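Local atomic coordinates of predicted HD superfamily hydrolase (uncultured Thermotogales bacterium, PDB entry 2PQ7), a protein that probably works as a metal-dependent hydrolase of the HD superfamily, holding two iron(III) ions within an all-helical domain. Residues T38-E43 with I142-S147; S46-R51 with G125-D130; L56-I61 with A103-A108; A131-A136 with P187-T192. One frame throughout, in Å; residues are numbered along the deposited sequence. Where two conformers were deposited one is given.

How the contacts relate
Contact 2 is fully buried, joining helices 35-52 and 123-133 through aliphatic side chains, whereas the other three are only partly buried and add polar or charged groups. Contact 1 uses helix 35-52 again, and contact 4 uses helix 123-133, so contact 2 shares a helix with each of them. Contacts 1 and 4 meet at Asp-135, where arginine chemistry lies close to the iron site; contact 4 also supplies an iron ligand. Contact 3, across the chain's centre from contact 1, combines a salt bridge with apolar packing between helices 56-65 and 99-111, and meets contact 2 through small residues such as Ala-49, Ala-59 and Ala-108.

Contact 1 (T38-E43 with I142-S147); sequences TFRVME and IARVFS
Arg-40 and Arg-144 approach each other obliquely, and their guanidinium groups are where helix 35-52 of the HD-domain helical bundle and helix 139-147 touch in these segments. The two backbones stay well apart, with the CA atoms of Arg-40 and Arg-144 separated by 13.3 Å, and the long arginine chains span the gap. The chains run past each other in opposite directions, and their flat ends are nearly parallel, with 16° between the planes. Arg-40 NH2 comes to 3.1 Å from Arg-144 NH1, but both atoms are donors and no bond joins them.

Ionic and polar bonds are likely to offset the closeness of the two cations. Asp-135 holds both: its OD1 forms a salt bridge with Arg-40 NE, and its backbone O accepts from Arg-144 NH2. The other carboxylate oxygen, OD2, is hydrogen-bonded to ND1 of the iron ligand His-37. Asp-135 is thus a second-shell residue, and Arg-40 braces it from behind. A leucine in place of Arg-40 would probably leave Asp-135 OD1 without its cationic mate and its carboxylate less firmly positioned against His-37.

Chain shape also matters. Arg-40 bends at its third torsion (chi3 -57°), which helps set NE against Asp-135 OD1 while NH2 comes to Arg-144 NH1. Within helix 139-147, the short polar side chain of Ser-147 folds back on its own backbone: its OG donates to Ala-143 O at 3.1 Å, approaching from above the carbonyl plane.

Contact 2 (S46-R51 with G125-D130); sequences SEIASR and GKILQD
Ile-48 and Ile-127 press their CG2 methyls together at 3.8 Å, the closest approach between the two segments, whose helices run roughly antiparallel. On both residues CG2 stands anti to the backbone N, and the two branched chains slide past each other in opposite directions; Ile-48 CG2 also lies 3.9 Å from Ile-127 CG1. Beta-branched isoleucine suits this place because it fills the space near the backbone on one branch and reaches farther, to the neighbouring helix, with the other. The far end of Ile-127 uses that reach: its CD1 lies 4.3 Å from Ala-49 CA, where the small alanine leaves room. The end of Ile-48, in turn, crosses Asp-130 at about a right angle, CD1 of Ile-48 resting 4.1 Å from CB of Asp-130.

Asp-130 thus offers its methylene to the apolar contact and turns its carboxylate to the loop before helix 193-217, where OD1 and OD2 accept from the backbone N of Trp-191 and Thr-192. These bonds give the buried charge partners and fix its rotation.

The segment axes approach to 9.8 Å with 141° between their directions. Helix 193-217 closes one flank, Ala-195 touching both Ile-48 and Asp-130, while helix 56-65 packs against Ala-49 through Ala-59.

Contact 3 (L56-I61 with A103-A108); sequences LQKAII and AEVSKA
A salt bridge beside an apolar seam joins Lys-58 to Glu-104 where helix 56-65 packs beside helix 99-111 in the all-helical HD domain. The segment axes are 9.7 Å apart and inclined by 38°, running in broadly the same direction. Lys-58 keeps its chain extended beyond CG and crosses the glutamate at about a right angle, so that its methylenes as well as its ammonium are used: Lys-58 CD rests 3.6 Å from Glu-104 CD, while NZ donates to OE1 at 3.0 Å. The ammonium does not come in along the carboxylate plane but from above it, 64° out.

Glu-104 can meet it because CG lies anti to the backbone N (chi1 177°), and its second oxygen, OE2, is hydrogen-bonded to Thr-124 OG1 at the start of helix 123-133. The carboxylate is therefore gripped from two helices. An alanine in place of Lys-58 would probably leave Glu-104 OE1 without its cationic mate and uncover the carboxylate where the methylenes had lain.

Deeper in, Val-105 is a short branched residue that suits the close approach of the backbones, the CA atoms of Lys-58 and Val-105 being 6.0 Å apart. Phe-101, one turn earlier on helix 99-111, packs against both Lys-58 and Ile-61. One valine methyl, CG1, meets Ile-61 CG2 at 4.3 Å; the other, CG2, lies 3.9 Å from the backbone O of Lys-58.

Contact 4 (A131-A136 with P187-T192); sequences ADRLDA and PETFWT. With FE (Fe (III) ion), chain C.
The Phe-190 ring carries the guanidinium of Arg-133 over one face and the backbone N of Leu-134 at its edge. Arg-133 NH1 stands over the ring centre, and CZ lies 4.5 Å from the centroid of the Phe-190 ring, 18° off its normal: a cation-pi contact, although the two planes are tilted by 44°. At the rim of the guanidinium, near its plane, sits Thr-189 OG1, which takes a bond from Arg-133 NH2 at 3.1 Å and a longer, weak one from NH1. Arginine suits this place because its flat cation can serve a ring and a hydroxyl at once; a bend at chi3 (61°) swings it back over the phenylalanine. Leu-134 adds an apolar touch, its CG 3.8 Å from Phe-190 CE2.

A type I turn from Pro-187 to Phe-190 presents Thr-189 and Phe-190 to Arg-133, and the loop lies against helix 123-133, the helix that provides the last aspartate of the HD motif. That residue, Asp-132, lies next to Arg-133 but turns to the metal: its OD1 binds iron at 2.1 Å, with His-37, His-66 and Asp-67 among the other ligands. A water bound to the same iron donates to Asp-132 OD2 at 2.7 Å. At the far end of the loop, Thr-192 is the N-cap of helix 193-217, its OG1 accepting from the backbone N of Ala-195.

Contact 1 (T38-E43 with I142-S147)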
# COMPACT_ATOMS: atom_id res chain seq x y z
N THR A 38 0.90 -4.85 -19.00
CA THR A 38 1.84 -5.22 -20.07
C THR A 38 3.17 -4.52 -19.93
O THR A 38 4.23 -5.12 -20.06
CB THR A 38 1.20 -4.95 -21.45
OG1 THR A 38 0.18 -5.95 -21.66
CG2 THR A 38 2.17 -5.11 -22.49
N PHE A 39 3.14 -3.24 -19.60
CA PHE A 39 4.40 -2.55 -19.44
C PHE A 39 5.18 -3.06 -18.23
O PHE A 39 6.38 -3.22 -18.31
CB PHE A 39 4.18 -1.05 -19.32
CG PHE A 39 3.54 -0.44 -20.52
CD1 PHE A 39 3.91 -0.85 -21.80
CD2 PHE A 39 2.60 0.56 -20.39
CE1 PHE A 39 3.33 -0.29 -22.92
CE2 PHE A 39 2.03 1.15 -21.51
CZ PHE A 39 2.40 0.72 -22.78
N ARG A 40 4.49 -3.38 -17.14
CA ARG A 40 5.19 -3.92 -15.96
C ARG A 40 5.78 -5.30 -16.26
O ARG A 40 6.86 -5.66 -15.80
CB ARG A 40 4.26 -3.94 -14.75
CG ARG A 40 3.89 -2.51 -14.30
CD ARG A 40 3.23 -2.51 -12.97
NE ARG A 40 2.04 -3.34 -12.94
CZ ARG A 40 0.79 -2.95 -13.25
NH1 ARG A 40 0.50 -1.72 -13.60
NH2 ARG A 40 -0.16 -3.84 -13.23
N VAL A 41 5.03 -6.11 -17.03
CA VAL A 41 5.52 -7.45 -17.43
C VAL A 41 6.76 -7.30 -18.32
O VAL A 41 7.75 -8.03 -18.18
CB VAL A 41 4.40 -8.28 -18.10
CG1 VAL A 41 4.98 -9.64 -18.63
CG2 VAL A 41 3.33 -8.58 -17.08
N MSE A 42 6.75 -6.35 -19.24
CA MSE A 42 7.91 -6.17 -20.04
C MSE A 42 9.12 -5.70 -19.19
O MSE A 42 10.24 -6.15 -19.42
CB MSE A 42 7.62 -5.29 -21.22
CG MSE A 42 8.83 -5.15 -22.07
SE MSE A 42 9.75 -3.57 -21.54
CE MSE A 42 8.69 -2.64 -22.37
N GLU A 43 8.89 -4.86 -18.19
CA GLU A 43 9.98 -4.45 -17.29
C GLU A 43 10.53 -5.67 -16.56
O GLU A 43 11.76 -5.83 -16.47
CB GLU A 43 9.51 -3.39 -16.28
CG GLU A 43 9.16 -2.07 -16.94
CD GLU A 43 10.35 -1.39 -17.60
OE1 GLU A 43 11.50 -1.68 -17.20
OE2 GLU A 43 10.12 -0.56 -18.51
N ILE A 142 -0.15 -4.26 -4.14
CA ILE A 142 -0.75 -3.77 -2.90
C ILE A 142 -1.61 -2.54 -3.20
O ILE A 142 -2.75 -2.45 -2.75
CB ILE A 142 0.31 -3.43 -1.83
CG1 ILE A 142 1.00 -4.69 -1.31
CG2 ILE A 142 -0.32 -2.66 -0.67
CD1 ILE A 142 2.34 -4.41 -0.61
N ALA A 143 -1.05 -1.57 -3.90
CA ALA A 143 -1.80 -0.38 -4.25
C ALA A 143 -3.09 -0.75 -5.01
O ALA A 143 -4.15 -0.16 -4.76
CB ALA A 143 -0.96 0.60 -5.02
N ARG A 144 -3.01 -1.73 -5.93
CA ARG A 144 -4.21 -2.11 -6.68
C ARG A 144 -5.29 -2.67 -5.81
O ARG A 144 -6.47 -2.41 -6.04
CB ARG A 144 -3.93 -3.18 -7.76
CG ARG A 144 -3.57 -2.66 -9.10
CD ARG A 144 -3.83 -3.76 -10.20
NE ARG A 144 -3.17 -5.03 -9.87
CZ ARG A 144 -1.86 -5.22 -9.94
NH1 ARG A 144 -1.06 -4.22 -10.32
NH2 ARG A 144 -1.34 -6.40 -9.61
N VAL A 145 -4.91 -3.47 -4.84
CA VAL A 145 -5.91 -4.06 -3.96
C VAL A 145 -6.69 -2.94 -3.27
O VAL A 145 -7.91 -2.97 -3.23
CB VAL A 145 -5.28 -5.00 -2.91
CG1 VAL A 145 -6.31 -5.40 -1.85
CG2 VAL A 145 -4.71 -6.23 -3.59
N PHE A 146 -5.98 -1.95 -2.75
CA PHE A 146 -6.64 -0.85 -2.07
C PHE A 146 -7.42 0.09 -2.98
O PHE A 146 -8.47 0.62 -2.58
CB PHE A 146 -5.64 -0.13 -1.14
CG PHE A 146 -5.24 -0.98 0.03
CD1 PHE A 146 -6.16 -1.27 1.02
CD2 PHE A 146 -3.98 -1.50 0.15
CE1 PHE A 146 -5.83 -2.06 2.11
CE2 PHE A 146 -3.65 -2.29 1.24
CZ PHE A 146 -4.57 -2.57 2.22
N SER A 147 -6.96 0.29 -4.20
CA SER A 147 -7.69 1.10 -5.16
C SER A 147 -9.02 0.46 -5.56
O SER A 147 -10.01 1.16 -5.66
CB SER A 147 -6.87 1.39 -6.39
OG SER A 147 -5.77 2.20 -6.03

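Contact 2 (S46-R51 with G125-D130)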
# COMPACT_ATOMS: atom_id res chain seq x y z
N SER A 46 12.54 -7.80 -18.95
CA SER A 46 13.81 -7.15 -19.27
C SER A 46 14.86 -7.49 -18.19
O SER A 46 16.00 -7.87 -18.50
CB SER A 46 13.61 -5.64 -19.31
OG SER A 46 14.82 -5.00 -19.60
N GLU A 47 14.45 -7.39 -16.94
CA GLU A 47 15.33 -7.72 -15.81
C GLU A 47 15.75 -9.20 -15.86
O GLU A 47 16.96 -9.57 -15.83
CB GLU A 47 14.59 -7.47 -14.49
CG GLU A 47 13.95 -6.09 -14.30
N ILE A 48 14.75 -10.05 -16.03
CA ILE A 48 14.99 -11.48 -15.99
C ILE A 48 15.93 -11.91 -17.14
O ILE A 48 16.96 -12.58 -16.92
CB ILE A 48 13.68 -12.25 -16.04
CG1 ILE A 48 12.86 -11.99 -14.77
CG2 ILE A 48 13.95 -13.74 -16.22
CD1 ILE A 48 11.41 -12.41 -14.92
N ALA A 49 15.59 -11.54 -18.38
CA ALA A 49 16.38 -11.94 -19.54
C ALA A 49 17.83 -11.42 -19.47
O ALA A 49 18.80 -12.12 -19.78
CB ALA A 49 15.69 -11.49 -20.82
N SER A 50 17.98 -10.18 -19.04
CA SER A 50 19.31 -9.63 -18.85
C SER A 50 20.12 -10.42 -17.84
O SER A 50 21.24 -10.86 -18.09
CB SER A 50 19.21 -8.18 -18.39
OG SER A 50 18.76 -7.39 -19.44
N ARG A 51 19.55 -10.66 -16.68
CA ARG A 51 20.31 -11.37 -15.64
C ARG A 51 20.53 -12.86 -15.93
O ARG A 51 21.52 -13.44 -15.52
CB ARG A 51 19.64 -11.19 -14.29
CG ARG A 51 19.76 -9.75 -13.82
CD ARG A 51 19.09 -9.50 -12.50
NE ARG A 51 19.15 -8.08 -12.16
N GLY A 125 9.32 -18.66 -23.19
CA GLY A 125 8.05 -18.90 -22.55
C GLY A 125 8.12 -18.95 -21.02
O GLY A 125 7.23 -18.47 -20.36
N LYS A 126 9.20 -19.49 -20.50
CA LYS A 126 9.44 -19.56 -19.09
C LYS A 126 9.64 -18.16 -18.51
O LYS A 126 9.07 -17.81 -17.47
CB LYS A 126 10.60 -20.50 -18.80
CG LYS A 126 10.15 -21.98 -19.03
CD LYS A 126 11.32 -22.95 -18.81
CE LYS A 126 10.99 -24.37 -19.31
NZ LYS A 126 12.23 -25.23 -19.47
N ILE A 127 10.47 -17.36 -19.16
CA ILE A 127 10.70 -15.98 -18.74
C ILE A 127 9.41 -15.19 -18.80
O ILE A 127 9.09 -14.46 -17.84
CB ILE A 127 11.77 -15.32 -19.62
CG1 ILE A 127 13.12 -15.98 -19.33
CG2 ILE A 127 11.81 -13.81 -19.39
CD1 ILE A 127 14.21 -15.56 -20.23
N LEU A 128 8.62 -15.38 -19.84
CA LEU A 128 7.37 -14.64 -20.00
C LEU A 128 6.43 -14.97 -18.88
O LEU A 128 5.83 -14.08 -18.29
CB LEU A 128 6.70 -14.96 -21.34
CG LEU A 128 5.32 -14.33 -21.53
CD1 LEU A 128 5.36 -12.79 -21.41
CD2 LEU A 128 4.72 -14.75 -22.84
N GLN A 129 6.25 -16.28 -18.62
CA GLN A 129 5.37 -16.68 -17.55
C GLN A 129 5.83 -16.15 -16.20
O GLN A 129 5.01 -15.62 -15.45
CB GLN A 129 5.20 -18.18 -17.53
CG GLN A 129 4.12 -18.59 -16.60
CD GLN A 129 3.69 -20.03 -16.84
OE1 GLN A 129 4.40 -20.97 -16.52
NE2 GLN A 129 2.50 -20.21 -17.41
N ASP A 130 7.13 -16.18 -15.92
CA ASP A 130 7.62 -15.61 -14.70
C ASP A 130 7.31 -14.12 -14.61
O ASP A 130 6.88 -13.62 -13.56
CB ASP A 130 9.13 -15.78 -14.57
CG ASP A 130 9.58 -17.18 -14.20
OD1 ASP A 130 8.72 -18.08 -13.90
OD2 ASP A 130 10.82 -17.37 -14.16

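Contact 3 (L56-I61 with A103-A108)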
# COMPACT_ATOMS: atom_id res chain seq x y z
N LEU A 56 17.05 -11.17 -24.96
CA LEU A 56 16.25 -10.03 -24.56
C LEU A 56 15.18 -9.65 -25.58
O LEU A 56 14.07 -9.27 -25.22
CB LEU A 56 17.19 -8.80 -24.35
CG LEU A 56 16.58 -7.52 -23.86
CD1 LEU A 56 16.05 -7.73 -22.42
CD2 LEU A 56 17.61 -6.36 -23.90
N GLN A 57 15.54 -9.70 -26.87
CA GLN A 57 14.63 -9.32 -27.93
C GLN A 57 13.36 -10.19 -27.88
O GLN A 57 12.25 -9.66 -27.94
CB GLN A 57 15.29 -9.39 -29.32
CG GLN A 57 16.48 -8.42 -29.46
CD GLN A 57 16.99 -8.30 -30.88
OE1 GLN A 57 16.47 -8.92 -31.80
NE2 GLN A 57 18.00 -7.45 -31.06
N LYS A 58 13.57 -11.50 -27.82
CA LYS A 58 12.42 -12.43 -27.71
C LYS A 58 11.57 -12.17 -26.45
O LYS A 58 10.39 -12.10 -26.56
CB LYS A 58 12.91 -13.89 -27.73
CG LYS A 58 13.40 -14.42 -29.07
CD LYS A 58 14.01 -15.85 -28.98
CE LYS A 58 14.53 -16.34 -30.31
NZ LYS A 58 15.28 -17.61 -30.18
N ALA A 59 12.23 -11.98 -25.32
CA ALA A 59 11.57 -11.77 -24.04
C ALA A 59 10.72 -10.52 -24.01
O ALA A 59 9.57 -10.53 -23.62
CB ALA A 59 12.59 -11.81 -22.95
N ILE A 60 11.30 -9.41 -24.48
CA ILE A 60 10.62 -8.14 -24.52
C ILE A 60 9.40 -8.14 -25.44
O ILE A 60 8.33 -7.67 -25.06
CB ILE A 60 11.58 -7.03 -25.01
CG1 ILE A 60 12.61 -6.76 -23.92
CG2 ILE A 60 10.86 -5.75 -25.40
CD1 ILE A 60 12.01 -6.25 -22.58
N ILE A 61 9.62 -8.65 -26.66
CA ILE A 61 8.56 -8.69 -27.66
C ILE A 61 7.44 -9.63 -27.19
O ILE A 61 6.27 -9.26 -27.29
CB ILE A 61 9.10 -8.98 -29.06
CG1 ILE A 61 9.95 -7.75 -29.52
CG2 ILE A 61 8.00 -9.26 -30.03
CD1 ILE A 61 10.66 -7.97 -30.80
N ALA A 103 8.47 -18.16 -34.30
CA ALA A 103 7.86 -19.37 -33.73
C ALA A 103 8.06 -19.39 -32.23
O ALA A 103 7.17 -19.77 -31.48
CB ALA A 103 8.43 -20.58 -34.37
N GLU A 104 9.22 -18.99 -31.76
CA GLU A 104 9.48 -19.05 -30.32
C GLU A 104 8.61 -18.04 -29.58
O GLU A 104 8.07 -18.31 -28.51
CB GLU A 104 10.98 -18.85 -29.97
CG GLU A 104 11.23 -18.84 -28.45
CD GLU A 104 12.67 -19.10 -28.05
OE1 GLU A 104 13.45 -19.58 -28.89
OE2 GLU A 104 13.02 -18.85 -26.86
N VAL A 105 8.57 -16.81 -30.08
CA VAL A 105 7.74 -15.80 -29.45
C VAL A 105 6.28 -16.21 -29.45
O VAL A 105 5.57 -16.04 -28.42
CB VAL A 105 7.91 -14.40 -30.12
CG1 VAL A 105 6.89 -13.39 -29.61
CG2 VAL A 105 9.31 -13.89 -29.89
N SER A 106 5.80 -16.69 -30.60
CA SER A 106 4.41 -17.11 -30.70
C SER A 106 4.07 -18.25 -29.71
O SER A 106 3.05 -18.16 -29.02
CB SER A 106 4.07 -17.47 -32.15
OG SER A 106 4.23 -16.35 -33.02
N LYS A 107 4.94 -19.26 -29.59
CA LYS A 107 4.72 -20.40 -28.71
C LYS A 107 4.74 -19.87 -27.29
O LYS A 107 3.97 -20.34 -26.42
CB LYS A 107 5.84 -21.43 -28.91
CG LYS A 107 5.62 -22.70 -28.07
CD LYS A 107 6.74 -23.79 -28.34
N ALA A 108 5.62 -18.94 -26.96
CA ALA A 108 5.66 -18.41 -25.61
C ALA A 108 4.34 -17.77 -25.24
O ALA A 108 3.83 -17.93 -24.14
CB ALA A 108 6.80 -17.39 -25.47

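Contact 4 (A131-A136 with P187-T192)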
# COMPACT_ATOMS: atom_id res chain seq x y z
N ALA A 131 7.61 -13.40 -15.67
CA ALA A 131 7.43 -11.96 -15.74
C ALA A 131 5.96 -11.55 -15.53
O ALA A 131 5.65 -10.54 -14.85
CB ALA A 131 7.92 -11.47 -17.08
N ASP A 132 5.07 -12.35 -16.09
CA ASP A 132 3.62 -12.13 -15.99
C ASP A 132 3.20 -12.37 -14.55
O ASP A 132 2.55 -11.50 -13.92
CB ASP A 132 2.92 -13.10 -16.92
CG ASP A 132 1.42 -12.83 -17.08
OD1 ASP A 132 1.04 -11.63 -17.20
OD2 ASP A 132 0.67 -13.82 -17.12
N ARG A 133 3.61 -13.51 -14.00
CA ARG A 133 3.13 -13.87 -12.66
C ARG A 133 3.73 -13.00 -11.58
O ARG A 133 3.06 -12.75 -10.56
CB ARG A 133 3.35 -15.35 -12.36
CG ARG A 133 2.60 -16.26 -13.29
CD ARG A 133 2.92 -17.71 -13.17
NE ARG A 133 2.60 -18.18 -11.82
CZ ARG A 133 3.46 -18.41 -10.82
NH1 ARG A 133 4.79 -18.33 -10.97
NH2 ARG A 133 2.97 -18.80 -9.65
N LEU A 134 4.92 -12.43 -11.81
CA LEU A 134 5.51 -11.54 -10.80
C LEU A 134 4.62 -10.31 -10.56
O LEU A 134 4.71 -9.68 -9.52
CB LEU A 134 6.88 -11.01 -11.24
CG LEU A 134 8.10 -11.88 -10.96
CD1 LEU A 134 9.36 -11.32 -11.68
CD2 LEU A 134 8.32 -11.94 -9.40
N ASP A 135 3.78 -9.96 -11.54
CA ASP A 135 2.94 -8.77 -11.42
C ASP A 135 1.83 -8.90 -10.37
O ASP A 135 1.21 -7.90 -10.03
CB ASP A 135 2.36 -8.37 -12.78
CG ASP A 135 1.90 -6.91 -12.79
OD1 ASP A 135 2.69 -6.04 -12.37
OD2 ASP A 135 0.77 -6.69 -13.24
N ALA A 136 1.55 -10.11 -9.89
CA ALA A 136 0.58 -10.33 -8.84
C ALA A 136 1.08 -9.92 -7.44
O ALA A 136 0.30 -9.87 -6.48
CB ALA A 136 0.17 -11.75 -8.82
N PRO A 187 7.15 -18.05 -4.41
CA PRO A 187 8.49 -17.78 -4.95
C PRO A 187 9.15 -19.01 -5.56
O PRO A 187 9.83 -18.89 -6.56
CB PRO A 187 9.26 -17.27 -3.73
CG PRO A 187 8.21 -16.58 -2.90
CD PRO A 187 6.90 -17.32 -3.15
N GLU A 188 8.92 -20.19 -4.98
CA GLU A 188 9.47 -21.44 -5.54
C GLU A 188 8.72 -21.95 -6.79
O GLU A 188 9.15 -22.92 -7.42
CB GLU A 188 9.55 -22.56 -4.48
CG GLU A 188 8.23 -23.18 -4.00
CD GLU A 188 7.42 -22.30 -3.05
OE1 GLU A 188 7.92 -21.23 -2.60
OE2 GLU A 188 6.26 -22.69 -2.75
N THR A 189 7.59 -21.33 -7.13
CA THR A 189 6.82 -21.69 -8.32
C THR A 189 7.36 -21.06 -9.62
O THR A 189 6.89 -21.38 -10.69
CB THR A 189 5.36 -21.20 -8.18
OG1 THR A 189 5.38 -19.79 -7.95
CG2 THR A 189 4.66 -21.88 -7.00
N PHE A 190 8.37 -20.21 -9.53
CA PHE A 190 8.92 -19.55 -10.71
C PHE A 190 9.99 -20.38 -11.41
O PHE A 190 10.71 -21.15 -10.78
CB PHE A 190 9.43 -18.18 -10.32
CG PHE A 190 8.33 -17.24 -9.95
CD1 PHE A 190 7.70 -17.31 -8.69
CD2 PHE A 190 7.87 -16.32 -10.88
CE1 PHE A 190 6.66 -16.46 -8.41
CE2 PHE A 190 6.83 -15.46 -10.58
CZ PHE A 190 6.22 -15.52 -9.35
N TRP A 191 10.09 -20.23 -12.73
CA TRP A 191 11.00 -21.00 -13.54
C TRP A 191 12.44 -20.60 -13.38
O TRP A 191 13.34 -21.46 -13.34
CB TRP A 191 10.68 -20.85 -15.03
CG TRP A 191 9.39 -21.39 -15.43
CD1 TRP A 191 8.24 -20.69 -15.71
CD2 TRP A 191 9.10 -22.75 -15.62
NE1 TRP A 191 7.24 -21.56 -16.05
CE2 TRP A 191 7.74 -22.84 -16.00
CE3 TRP A 191 9.85 -23.92 -15.51
CZ2 TRP A 191 7.13 -24.05 -16.28
CZ3 TRP A 191 9.24 -25.12 -15.78
CH2 TRP A 191 7.89 -25.18 -16.17
N THR A 192 12.70 -19.30 -13.42
CA THR A 192 14.04 -18.79 -13.39
C THR A 192 14.52 -18.40 -12.00
O THR A 192 13.76 -17.95 -11.16
CB THR A 192 14.24 -17.57 -14.31
OG1 THR A 192 13.44 -16.46 -13.85
CG2 THR A 192 13.85 -17.89 -15.72
FE FE C . -0.43 -10.85 -18.52
O HOH W 1 -1.00 -12.79 -18.98